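Local structure of arylmalonate decarboxylase (Bordetella bronchiseptica, 3IP8) at residues Gly10-Pro15 with Val70-Thr75; Ser42-Gly47 with Ala125-Val130; Arg119-Thr124 with Val144-Arg149. The protein catalyses the decarboxylation of 2-aryl-2-methylmalonates to 2-arylpropionates with release of carbon dioxide. All blocks are in the same frame, centred on the assembly; numbering follows the deposited sequence.

Contact 1: residues Gly10-Pro15 with Val70-Thr75. With B85 (benzylphosphonic acid), chain B.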
loop_
_atom_site.group_PDB
_atom_site.type_symbol
_atom_site.label_atom_id
_atom_site.label_comp_id
_atom_site.label_asym_id
_atom_site.label_seq_id
_atom_site.Cartn_x
_atom_site.Cartn_y
_atom_site.Cartn_z
ATOM N N GLY A 10 -12.172 8.311 2.333
ATOM C CA GLY A 10 -12.208 7.430 3.489
ATOM C C GLY A 10 -11.218 6.288 3.324
ATOM O O GLY A 10 -11.045 5.724 2.232
ATOM N N MET A 11 -10.572 5.929 4.429
ATOM C CA MET A 11 -9.562 4.877 4.421
ATOM C C MET A 11 -9.811 3.872 5.536
ATOM O O MET A 11 -9.970 4.239 6.694
ATOM C CB MET A 11 -8.169 5.509 4.544
ATOM C CG MET A 11 -7.779 6.264 3.287
ATOM S SD MET A 11 -6.186 7.075 3.444
ATOM C CE MET A 11 -5.833 7.356 1.700
ATOM N N ILE A 12 -9.915 2.604 5.156
ATOM C CA ILE A 12 -9.964 1.522 6.125
ATOM C C ILE A 12 -8.510 1.140 6.403
ATOM O O ILE A 12 -7.773 0.741 5.487
ATOM C CB ILE A 12 -10.716 0.307 5.564
ATOM C CG1 ILE A 12 -12.107 0.693 5.081
ATOM C CG2 ILE A 12 -10.812 -0.798 6.600
ATOM C CD1 ILE A 12 -12.790 -0.438 4.316
ATOM N N VAL A 13 -8.089 1.242 7.663
ATOM C CA VAL A 13 -6.688 1.000 8.007
ATOM C C VAL A 13 -6.570 -0.190 8.952
ATOM O O VAL A 13 -7.441 -0.417 9.769
ATOM C CB VAL A 13 -6.039 2.247 8.653
ATOM C CG1 VAL A 13 -6.065 3.417 7.674
ATOM C CG2 VAL A 13 -6.747 2.634 9.968
ATOM N N PRO A 14 -5.487 -0.959 8.850
ATOM C CA PRO A 14 -5.333 -2.118 9.737
ATOM C C PRO A 14 -5.331 -1.848 11.252
ATOM O O PRO A 14 -6.000 -2.587 11.957
ATOM C CB PRO A 14 -4.028 -2.766 9.246
ATOM C CG PRO A 14 -4.040 -2.458 7.757
ATOM C CD PRO A 14 -4.576 -1.025 7.689
ATOM N N PRO A 15 -4.607 -0.828 11.750
ATOM C CA PRO A 15 -4.526 -0.705 13.224
ATOM C C PRO A 15 -5.828 -0.305 13.907
ATOM O O PRO A 15 -6.633 0.427 13.329
ATOM C CB PRO A 15 -3.465 0.377 13.432
ATOM C CG PRO A 15 -2.657 0.375 12.127
ATOM C CD PRO A 15 -3.718 0.128 11.079
ATOM N N VAL A 70 -13.722 5.203 -0.949
ATOM C CA VAL A 70 -13.117 4.428 0.127
ATOM C C VAL A 70 -11.967 3.578 -0.400
ATOM O O VAL A 70 -12.108 2.888 -1.408
ATOM C CB VAL A 70 -14.157 3.503 0.794
ATOM C CG1 VAL A 70 -13.452 2.506 1.751
ATOM C CG2 VAL A 70 -15.189 4.331 1.537
ATOM N N SER A 71 -10.835 3.619 0.291
ATOM C CA SER A 71 -9.740 2.716 -0.008
ATOM C C SER A 71 -9.484 1.812 1.189
ATOM O O SER A 71 -9.407 2.270 2.332
ATOM C CB SER A 71 -8.438 3.481 -0.301
ATOM O OG SER A 71 -7.388 2.522 -0.457
ATOM N N LEU A 72 -9.333 0.522 0.916
ATOM C CA LEU A 72 -8.830 -0.407 1.922
ATOM C C LEU A 72 -7.316 -0.310 1.920
ATOM O O LEU A 72 -6.633 -0.841 1.032
ATOM C CB LEU A 72 -9.299 -1.837 1.600
ATOM C CG LEU A 72 -8.624 -2.910 2.455
ATOM C CD1 LEU A 72 -8.985 -2.699 3.917
ATOM C CD2 LEU A 72 -9.070 -4.300 2.010
ATOM N N MET A 73 -6.793 0.420 2.909
ATOM C CA MET A 73 -5.378 0.758 2.963
ATOM C C MET A 73 -4.570 -0.324 3.676
ATOM O O MET A 73 -3.887 -0.080 4.671
ATOM C CB MET A 73 -5.220 2.138 3.613
ATOM C CG MET A 73 -5.813 3.247 2.728
ATOM S SD MET A 73 -4.705 3.699 1.347
ATOM C CE MET A 73 -3.404 4.599 2.238
ATOM N N GLY A 74 -4.663 -1.532 3.139
ATOM C CA GLY A 74 -3.845 -2.637 3.603
ATOM C C GLY A 74 -3.405 -3.423 2.383
ATOM O O GLY A 74 -4.255 -3.784 1.576
ATOM N N THR A 75 -2.100 -3.612 2.217
ATOM C CA THR A 75 -1.559 -4.352 1.067
ATOM C C THR A 75 -1.795 -5.861 1.240
ATOM O O THR A 75 -2.539 -6.498 0.466
ATOM C CB THR A 75 -0.051 -4.066 0.863
ATOM O OG1 THR A 75 0.251 -2.765 1.397
ATOM C CG2 THR A 75 0.299 -4.083 -0.616
HETATM C C1 B85 B . 0.654 -2.831 8.769
HETATM C C2 B85 B . 0.341 -1.743 9.632
HETATM C C3 B85 B . -0.455 -0.717 9.181
HETATM C C4 B85 B . -0.972 -0.711 7.795
HETATM C C5 B85 B . -0.662 -1.759 6.947
HETATM C C6 B85 B . 0.160 -2.826 7.433
HETATM C C7 B85 B . 0.651 -3.979 6.572
HETATM P P8 B85 B . 0.010 -4.136 4.858
HETATM O O9 B85 B . 0.387 -2.884 3.952
HETATM O O10 B85 B . 0.524 -5.508 4.190
HETATM O O11 B85 B . -1.473 -4.242 4.960
#
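Gly10-Val13 and Val70-Leu72 run as parallel neighbours, their axes 4.7 Å apart at 19°, joined by Ser71 N to Gly10 O, Ile12 N to Ser71 O and Met73 N to Ile12 O. The last bond, 2.8 Å long and in the carbonyl plane, extends the pairing just beyond the second strand, where Met73 centres an inverse gamma turn.

On one face Met11 lies extended while Met73 folds at chi2 and chi3 (-78° and -73°), which lays CG, SD and CE of Met73 along the Met11 side chain: Met11 CG meets Met73 CG at 3.6 Å, and the two CE methyls are 3.7 Å apart. Flexible, unbranched thioethers suit such close interleaving. On the other face the branched Ile12 spans two partners, CD1 resting on Val70 CG1 and CG2 on Leu72 CD1 (3.8 Å).

Past the strand ends both segments enter the ligand pocket. Pro14 presents a rigid ring to the phenyl group of benzylphosphonate, CG to C4 3.5 Å. Thr75 grips the phosphonate with its backbone N and with OG1, the latter 2.6 Å from O9; Gly74, lacking a side chain, lets O11 come within 3.2 Å of its CA.

Strand 33-37 flanks strand 9-13 within this parallel sheet. Helix 55-64 covers the Ile12 and Val70 face, whereas Phe216 of helix 211-223 packs on both methionines.

Contact 2: residues Ser42-Gly47 with Ala125-Val130. With B85 (benzylphosphonic acid), chain B.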
loop_
_atom_site.group_PDB
_atom_site.type_symbol
_atom_site.label_atom_id
_atom_site.label_comp_id
_atom_site.label_asym_id
_atom_site.label_seq_id
_atom_site.Cartn_x
_atom_site.Cartn_y
_atom_site.Cartn_z
ATOM N N SER A 42 -2.060 -9.155 13.784
ATOM C CA SER A 42 -0.743 -9.538 13.299
ATOM C C SER A 42 -0.749 -9.493 11.774
ATOM O O SER A 42 -1.800 -9.632 11.132
ATOM C CB SER A 42 -0.354 -10.940 13.788
ATOM O OG SER A 42 -1.162 -11.940 13.185
ATOM N N VAL A 43 0.433 -9.278 11.207
ATOM C CA VAL A 43 0.607 -9.200 9.768
ATOM C C VAL A 43 0.916 -10.613 9.303
ATOM O O VAL A 43 2.029 -10.934 8.901
ATOM C CB VAL A 43 1.700 -8.183 9.391
ATOM C CG1 VAL A 43 1.761 -8.013 7.884
ATOM C CG2 VAL A 43 1.393 -6.828 10.034
ATOM N N THR A 44 -0.100 -11.463 9.413
ATOM C CA THR A 44 -0.026 -12.866 9.019
ATOM C C THR A 44 -1.391 -13.270 8.472
ATOM O O THR A 44 -2.384 -12.613 8.792
ATOM C CB THR A 44 0.249 -13.791 10.230
ATOM O OG1 THR A 44 -0.854 -13.728 11.155
ATOM C CG2 THR A 44 1.524 -13.391 10.941
ATOM N N PRO A 45 -1.450 -14.360 7.667
ATOM C CA PRO A 45 -2.747 -14.842 7.151
ATOM C C PRO A 45 -3.768 -15.110 8.249
ATOM O O PRO A 45 -4.927 -14.767 8.061
ATOM C CB PRO A 45 -2.372 -16.137 6.416
ATOM C CG PRO A 45 -0.979 -15.864 5.927
ATOM C CD PRO A 45 -0.324 -15.094 7.057
ATOM N N GLU A 46 -3.351 -15.686 9.371
ATOM C CA GLU A 46 -4.275 -15.907 10.482
ATOM C C GLU A 46 -4.810 -14.580 11.006
ATOM O O GLU A 46 -5.992 -14.452 11.337
ATOM C CB GLU A 46 -3.572 -16.682 11.594
ATOM C CG GLU A 46 -3.176 -18.115 11.200
ATOM C CD GLU A 46 -1.990 -18.201 10.218
ATOM O OE1 GLU A 46 -1.163 -17.249 10.119
ATOM O OE2 GLU A 46 -1.877 -19.255 9.542
ATOM N N GLY A 47 -3.938 -13.576 11.057
ATOM C CA GLY A 47 -4.360 -12.246 11.442
ATOM C C GLY A 47 -5.384 -11.667 10.481
ATOM O O GLY A 47 -6.410 -11.127 10.895
ATOM N N ALA A 125 8.241 -5.620 4.669
ATOM C CA ALA A 125 8.357 -5.771 6.103
ATOM C C ALA A 125 8.025 -7.167 6.583
ATOM O O ALA A 125 8.039 -7.387 7.788
ATOM C CB ALA A 125 7.450 -4.753 6.832
ATOM N N TYR A 126 7.744 -8.101 5.670
ATOM C CA TYR A 126 6.954 -9.287 6.040
ATOM C C TYR A 126 7.748 -10.554 6.292
ATOM O O TYR A 126 8.913 -10.657 5.895
ATOM C CB TYR A 126 5.960 -9.649 4.939
ATOM C CG TYR A 126 5.121 -8.524 4.385
ATOM C CD1 TYR A 126 4.374 -7.699 5.226
ATOM C CD2 TYR A 126 4.999 -8.357 3.016
ATOM C CE1 TYR A 126 3.569 -6.675 4.686
ATOM C CE2 TYR A 126 4.204 -7.340 2.478
ATOM C CZ TYR A 126 3.497 -6.517 3.324
ATOM O OH TYR A 126 2.699 -5.519 2.799
ATOM N N ILE A 127 7.066 -11.541 6.874
ATOM C CA ILE A 127 7.592 -12.898 6.943
ATOM C C ILE A 127 7.414 -13.574 5.595
ATOM O O ILE A 127 6.658 -13.097 4.742
ATOM C CB ILE A 127 6.891 -13.730 8.047
ATOM C CG1 ILE A 127 5.398 -13.796 7.789
ATOM C CG2 ILE A 127 7.190 -13.118 9.410
ATOM C CD1 ILE A 127 4.685 -14.812 8.657
ATOM N N ASP A 128 8.105 -14.686 5.384
ATOM C CA ASP A 128 8.136 -15.250 4.035
ATOM C C ASP A 128 6.815 -15.819 3.517
ATOM O O ASP A 128 6.564 -15.760 2.319
ATOM C CB ASP A 128 9.302 -16.232 3.855
ATOM C CG ASP A 128 10.632 -15.510 3.653
ATOM O OD1 ASP A 128 10.633 -14.410 3.031
ATOM O OD2 ASP A 128 11.662 -16.036 4.112
ATOM N N ASP A 129 5.944 -16.319 4.387
ATOM C CA ASP A 129 4.665 -16.804 3.871
ATOM C C ASP A 129 3.952 -15.658 3.151
ATOM O O ASP A 129 3.375 -15.843 2.070
ATOM C CB ASP A 129 3.776 -17.379 4.970
ATOM C CG ASP A 129 2.429 -17.890 4.428
ATOM O OD1 ASP A 129 2.305 -18.153 3.204
ATOM O OD2 ASP A 129 1.486 -18.035 5.232
ATOM N N VAL A 130 4.008 -14.471 3.756
ATOM C CA VAL A 130 3.355 -13.301 3.178
ATOM C C VAL A 130 4.101 -12.852 1.913
ATOM O O VAL A 130 3.470 -12.475 0.916
ATOM C CB VAL A 130 3.188 -12.157 4.227
ATOM C CG1 VAL A 130 2.533 -10.948 3.599
ATOM C CG2 VAL A 130 2.348 -12.639 5.414
HETATM C C1 B85 B . 0.654 -2.831 8.769
HETATM C C2 B85 B . 0.341 -1.743 9.632
HETATM C C3 B85 B . -0.455 -0.717 9.181
HETATM C C4 B85 B . -0.972 -0.711 7.795
HETATM C C5 B85 B . -0.662 -1.759 6.947
HETATM C C6 B85 B . 0.160 -2.826 7.433
HETATM C C7 B85 B . 0.651 -3.979 6.572
HETATM P P8 B85 B . 0.010 -4.136 4.858
HETATM O O9 B85 B . 0.387 -2.884 3.952
HETATM O O10 B85 B . 0.524 -5.508 4.190
HETATM O O11 B85 B . -1.473 -4.242 4.960
HETATM O O HOH W 1 4.699 -10.373 8.157
#
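Val43 reaches across to Tyr126, its CG1 methyl 3.7 Å from ring atom CD1 and approaching the ring obliquely. With CG1 anti to the backbone N (chi1 -174°), the valine directs that branch at the tyrosine. Beside it, Val130 CG2 fills the angle between the two segments, touching Val43 O and lying 4.0 Å from Pro45 CD, while its other methyl, CG1, lies over one face of the Tyr126 ring, toward its rim. A beta-branched residue serves well here because each branch has its own partner. Farther out, Pro45 CG packs against Asp129 OD2 at 3.4 Å, and the methyls of Thr44 and Ile127 meet loosely.

One water supplies the polar link: it donates to Val43 O (2.8 Å), in the inverse gamma turn ahead of helix 45-51, and accepts from the N of Ile127 (2.9 Å), the N-cap residue of helix 128-140. Thr44 is the N-cap of helix 45-51; OG1 accepts from Gly47 N at 3.1 Å and also bonds with Ser42 OG. Asp129 turns its other oxygen, OD1, to a salt bridge with Arg133.

Tyr126 OH stands 2.6 Å from O10 of the bound benzylphosphonate and is hydrogen-bonded with Ser187 OG, so the ring carries the contact into the ligand pocket. Helix 76-79 packs beside it, Phe79 on Tyr126 and Val130, and Ser76 on both valines; helices 45-51 and 128-140 start from the two segments.

Contact 3: residues Arg119-Thr124 with Val144-Arg149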
loop_
_atom_site.group_PDB
_atom_site.type_symbol
_atom_site.label_atom_id
_atom_site.label_comp_id
_atom_site.label_asym_id
_atom_site.label_seq_id
_atom_site.Cartn_x
_atom_site.Cartn_y
_atom_site.Cartn_z
ATOM N N ARG A 119 9.697 -5.854 -14.306
ATOM C CA ARG A 119 10.536 -6.649 -13.414
ATOM C C ARG A 119 10.679 -5.849 -12.132
ATOM O O ARG A 119 11.178 -4.718 -12.153
ATOM C CB ARG A 119 11.905 -6.891 -14.052
ATOM C CG ARG A 119 11.817 -7.824 -15.249
ATOM C CD ARG A 119 13.175 -8.015 -15.913
ATOM N NE ARG A 119 14.079 -8.820 -15.099
ATOM C CZ ARG A 119 13.990 -10.138 -14.960
ATOM N NH1 ARG A 119 13.021 -10.815 -15.569
ATOM N NH2 ARG A 119 14.874 -10.784 -14.201
ATOM N N VAL A 120 10.197 -6.419 -11.025
ATOM C CA VAL A 120 10.066 -5.676 -9.774
ATOM C C VAL A 120 10.789 -6.372 -8.608
ATOM O O VAL A 120 10.538 -7.535 -8.316
ATOM C CB VAL A 120 8.577 -5.411 -9.410
ATOM C CG1 VAL A 120 7.802 -6.713 -9.234
ATOM C CG2 VAL A 120 8.515 -4.496 -8.156
ATOM N N ALA A 121 11.704 -5.648 -7.960
ATOM C CA ALA A 121 12.405 -6.173 -6.790
ATOM C C ALA A 121 11.519 -5.923 -5.580
ATOM O O ALA A 121 10.939 -4.847 -5.469
ATOM C CB ALA A 121 13.775 -5.482 -6.618
ATOM N N LEU A 122 11.439 -6.889 -4.674
ATOM C CA LEU A 122 10.551 -6.758 -3.518
ATOM C C LEU A 122 11.344 -6.421 -2.265
ATOM O O LEU A 122 12.294 -7.133 -1.896
ATOM C CB LEU A 122 9.758 -8.050 -3.277
ATOM C CG LEU A 122 9.006 -8.650 -4.463
ATOM C CD1 LEU A 122 8.205 -9.829 -3.966
ATOM C CD2 LEU A 122 8.114 -7.615 -5.154
ATOM N N ALA A 123 10.921 -5.359 -1.589
ATOM C CA ALA A 123 11.518 -4.946 -0.319
ATOM C C ALA A 123 10.346 -4.854 0.630
ATOM O O ALA A 123 9.474 -4.016 0.434
ATOM C CB ALA A 123 12.194 -3.612 -0.464
ATOM N N THR A 124 10.270 -5.743 1.610
ATOM C CA THR A 124 9.041 -5.787 2.408
ATOM C C THR A 124 9.295 -5.877 3.896
ATOM O O THR A 124 10.391 -6.216 4.349
ATOM C CB THR A 124 8.125 -6.991 2.068
ATOM O OG1 THR A 124 8.586 -8.140 2.790
ATOM C CG2 THR A 124 8.090 -7.295 0.556
ATOM N N VAL A 144 6.781 -9.382 -12.882
ATOM C CA VAL A 144 7.808 -10.390 -12.657
ATOM C C VAL A 144 8.649 -10.043 -11.444
ATOM O O VAL A 144 9.564 -9.213 -11.528
ATOM C CB VAL A 144 8.750 -10.544 -13.871
ATOM C CG1 VAL A 144 9.773 -11.646 -13.603
ATOM C CG2 VAL A 144 7.968 -10.834 -15.136
ATOM N N PRO A 145 8.367 -10.690 -10.308
ATOM C CA PRO A 145 9.175 -10.424 -9.115
ATOM C C PRO A 145 10.579 -10.981 -9.319
ATOM O O PRO A 145 10.731 -12.099 -9.802
ATOM C CB PRO A 145 8.420 -11.170 -8.002
ATOM C CG PRO A 145 7.057 -11.366 -8.526
ATOM C CD PRO A 145 7.222 -11.567 -10.011
ATOM N N THR A 146 11.598 -10.209 -8.955
ATOM C CA THR A 146 12.964 -10.575 -9.314
ATOM C C THR A 146 13.791 -11.061 -8.145
ATOM O O THR A 146 14.846 -11.666 -8.322
ATOM C CB THR A 146 13.709 -9.403 -9.931
ATOM O OG1 THR A 146 13.594 -8.258 -9.067
ATOM C CG2 THR A 146 13.120 -9.065 -11.286
ATOM N N GLY A 147 13.315 -10.789 -6.948
ATOM C CA GLY A 147 14.063 -11.127 -5.765
ATOM C C GLY A 147 13.381 -10.395 -4.637
ATOM O O GLY A 147 12.439 -9.625 -4.852
ATOM N N CYS A 148 13.849 -10.643 -3.430
ATOM C CA CYS A 148 13.128 -10.180 -2.268
ATOM C C CYS A 148 14.071 -10.111 -1.108
ATOM O O CYS A 148 14.868 -11.040 -0.867
ATOM C CB CYS A 148 12.005 -11.177 -1.958
ATOM S SG CYS A 148 10.958 -10.824 -0.524
ATOM N N ARG A 149 13.993 -8.993 -0.402
ATOM C CA ARG A 149 14.589 -8.883 0.918
ATOM C C ARG A 149 13.501 -8.368 1.853
ATOM O O ARG A 149 12.639 -7.592 1.447
ATOM C CB ARG A 149 15.792 -7.936 0.902
ATOM C CG ARG A 149 16.945 -8.430 0.027
ATOM C CD ARG A 149 17.607 -9.676 0.637
ATOM N NE ARG A 149 18.802 -10.109 -0.117
ATOM C CZ ARG A 149 18.796 -10.938 -1.159
ATOM N NH1 ARG A 149 17.663 -11.438 -1.629
ATOM N NH2 ARG A 149 19.940 -11.259 -1.753
#
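A beta-alpha-beta unit, strand 119-124, helix 128-140, strand 144-150, brings Arg119-Thr124 beside Val144-Arg149 as parallel neighbours, their axes 4.5 Å apart and 40° askew. The bonds begin with Val120 N to Val144 O (2.9 Å) and end with Thr124 N to Arg149 O (3.0 Å). Between them Val120 O takes Thr146 N from above its carbonyl plane, whereas Arg149 N approaches Leu122 O nearly head-on (C=O...N angle 163°). Thr146 and Gly147 form a beta bulge, two residues facing the single Ala121, with Leu122 N donating to Gly147 O; Gly147 has a positive phi (167°), a conformation that residues with a side chain rarely adopt.

Thr146 turns toward the first strand, its CG2 methyl 3.7 Å from Arg119 CB and over one face of the guanidinium, toward its rim, while OG1 bonds with Ser181 OG. Arg119 forms a salt bridge with Asp180. Leu122 CB meets Cys148 CB at 4.1 Å. Arg149 NH1 folds back to Cys148 O (2.9 Å).

Helix 128-140 covers the Leu122 and Cys148 face, apolar Leu122 packing on Leu138 and small Cys148 on Asn131; helix 164-177 packs on Ala123 and Arg149, and strand 183-187 lies along the other edge of strand 119-124.

In the fold
Contact 1 joins strands 9-13 and 69-72 of one four-stranded parallel sheet; contact 3 joins 119-124 to the outermost strand 144-150 of a second. Their centres lie about 23 Å apart on opposite sides of the chain's centre. Contact 2, about 17 Å from each centre to centre, bridges the halves. Along the chain contact 1 closes before contact 3 opens, whereas the segments of contact 2 alternate with those of both. Contacts 1 and 2 touch where Thr75 CB meets Tyr126 OH at 3.7 Å, and both reach benzylphosphonate. The ligand is thus held by loops at strand ends from both sheets, consistent with the two-domain fold of the Asp/Glu racemase clan.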